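Side-chain contact in peroxiredoxin 6 (Arenicola marina, PDB 2V2G), which probably reduces hydrogen peroxide and organic hydroperoxides to water and alcohols as a thiol-specific peroxidase, and here holds benzoic acid in its active-site pocket: residues His37-Asp40 with Phe41-Val44. The protein carries 1 engineered substitution. Residues are numbered along the deposited sequence; the frame is centred on the assembly and turned at random.
Sequences HPRD and FTPV. With BEZ (benzoic acid), chain E.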
loop_
_atom_site.group_PDB
_atom_site.type_symbol
_atom_site.label_atom_id
_atom_site.label_comp_id
_atom_site.label_asym_id
_atom_site.label_seq_id
_atom_site.Cartn_x
_atom_site.Cartn_y
_atom_site.Cartn_z
ATOM N N HIS A 37 6.806 -6.057 -11.103
ATOM C CA HIS A 37 5.682 -6.590 -11.813
ATOM C C HIS A 37 5.901 -8.056 -12.195
ATOM O O HIS A 37 7.033 -8.536 -12.236
ATOM C CB HIS A 37 5.376 -5.780 -13.086
ATOM C CG HIS A 37 6.451 -5.889 -14.127
ATOM N ND1 HIS A 37 7.602 -5.130 -14.084
ATOM C CD2 HIS A 37 6.546 -6.658 -15.239
ATOM C CE1 HIS A 37 8.384 -5.471 -15.104
ATOM N NE2 HIS A 37 7.783 -6.417 -15.805
ATOM N N PRO A 38 4.804 -8.811 -12.397
ATOM C CA PRO A 38 4.959 -10.279 -12.558
ATOM C C PRO A 38 5.707 -10.761 -13.791
ATOM O O PRO A 38 6.589 -11.597 -13.671
ATOM C CB PRO A 38 3.511 -10.801 -12.488
ATOM C CG PRO A 38 2.749 -9.707 -11.835
ATOM C CD PRO A 38 3.379 -8.424 -12.243
ATOM N N ARG A 39 5.406 -10.187 -14.961
ATOM C CA ARG A 39 5.928 -10.713 -16.196
ATOM C C ARG A 39 5.893 -9.610 -17.255
ATOM O O ARG A 39 4.934 -8.888 -17.347
ATOM C CB ARG A 39 5.067 -11.922 -16.679
ATOM C CG ARG A 39 5.780 -12.834 -17.595
ATOM C CD ARG A 39 6.605 -13.710 -16.762
ATOM N NE ARG A 39 7.511 -14.557 -17.509
ATOM C CZ ARG A 39 7.172 -15.755 -17.992
ATOM N NH1 ARG A 39 5.926 -16.229 -17.861
ATOM N NH2 ARG A 39 8.086 -16.465 -18.647
ATOM N N ASP A 40 6.948 -9.542 -18.056
ATOM C CA ASP A 40 6.957 -8.714 -19.271
ATOM C C ASP A 40 5.937 -9.229 -20.240
ATOM O O ASP A 40 5.550 -10.402 -20.177
ATOM C CB ASP A 40 8.345 -8.694 -19.943
ATOM C CG ASP A 40 9.416 -8.090 -19.068
ATOM O OD1 ASP A 40 9.132 -7.724 -17.886
ATOM O OD2 ASP A 40 10.576 -8.047 -19.578
ATOM N N PHE A 41 5.503 -8.363 -21.166
ATOM C CA PHE A 41 4.545 -8.750 -22.192
ATOM C C PHE A 41 3.211 -9.247 -21.585
ATOM O O PHE A 41 2.610 -10.239 -22.075
ATOM C CB PHE A 41 5.092 -9.816 -23.195
ATOM C CG PHE A 41 6.433 -9.479 -23.860
ATOM C CD1 PHE A 41 6.541 -8.483 -24.837
ATOM C CD2 PHE A 41 7.584 -10.176 -23.520
ATOM C CE1 PHE A 41 7.754 -8.189 -25.443
ATOM C CE2 PHE A 41 8.792 -9.891 -24.130
ATOM C CZ PHE A 41 8.877 -8.890 -25.108
ATOM N N THR A 42 2.793 -8.600 -20.510
ATOM C CA THR A 42 1.468 -8.809 -19.962
ATOM C C THR A 42 0.775 -7.464 -19.801
ATOM O O THR A 42 1.451 -6.419 -19.656
ATOM C CB THR A 42 1.540 -9.589 -18.661
ATOM O OG1 THR A 42 2.272 -8.800 -17.713
ATOM C CG2 THR A 42 2.164 -10.950 -18.896
ATOM N N PRO A 43 -0.582 -7.471 -19.906
ATOM C CA PRO A 43 -1.343 -6.220 -20.160
ATOM C C PRO A 43 -1.356 -5.223 -19.008
ATOM O O PRO A 43 -1.059 -4.038 -19.198
ATOM C CB PRO A 43 -2.754 -6.718 -20.547
ATOM C CG PRO A 43 -2.842 -8.099 -19.985
ATOM C CD PRO A 43 -1.439 -8.675 -20.043
ATOM N N VAL A 44 -1.772 -5.638 -17.816
ATOM C CA VAL A 44 -1.769 -4.670 -16.665
ATOM C C VAL A 44 -0.385 -4.079 -16.426
ATOM O O VAL A 44 -0.253 -2.899 -16.208
ATOM C CB VAL A 44 -2.372 -5.291 -15.356
ATOM C CG1 VAL A 44 -2.093 -4.395 -14.102
ATOM C CG2 VAL A 44 -3.907 -5.563 -15.601
HETATM C C BEZ E . -1.041 -8.620 -16.274
HETATM O O1 BEZ E . -2.175 -8.478 -16.921
HETATM O O2 BEZ E . -0.037 -7.793 -16.175
HETATM C C1 BEZ E . -0.980 -9.962 -15.643
HETATM C C2 BEZ E . 0.247 -10.525 -15.345
HETATM C C3 BEZ E . 0.285 -11.768 -14.778
HETATM C C4 BEZ E . -0.903 -12.470 -14.569
HETATM C C5 BEZ E . -2.156 -11.904 -14.841
HETATM C C6 BEZ E . -2.195 -10.631 -15.401
HETATM O O HOH W 1 2.790 -9.219 -15.348
#
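T42 folds back against R39 where the loop from H37 to T42 runs into a helix. From CB the threonine divides. Its methyl CG2 rests alongside CB of R39, at 3.8 Å, while OG1 sits between the backbone N and the carbonyl carbon (chi1 63°), aimed at R39 O, 2.7 Å away, and at O2 of the benzoic acid, 3.0 Å away; the one hydroxyl proton thus has two acceptors within reach. A water donates to OG1 and accepts from R39 N. The ligand's O1 receives the N-H of V44. A β-branched hydroxyl residue suits this place, packing with one branch and serving the pocket with the other. Three residues on from H37, D40 OD1 accepts from NE2 across 2.8 Å, nearly straight (169°) and in the imidazole plane; a carboxylate suits this ring N-H, and S70 OG also grips it. R39 NE forms a salt bridge with D72 OD1, whose OD2 takes the N-H of D40. F41 offers a flat ring to W80, edge-to-face, and to K210 of the second subunit, cation-pi; an alanine here would probably leave both without that aromatic surface. P38, T42 and S45, serine engineered for the predicted peroxidatic cysteine, mark the PxxxTxxC signature of peroxiredoxins, which joins strand 31-36 to helix 43-54 and touches helix 74-88 and strand 124-133.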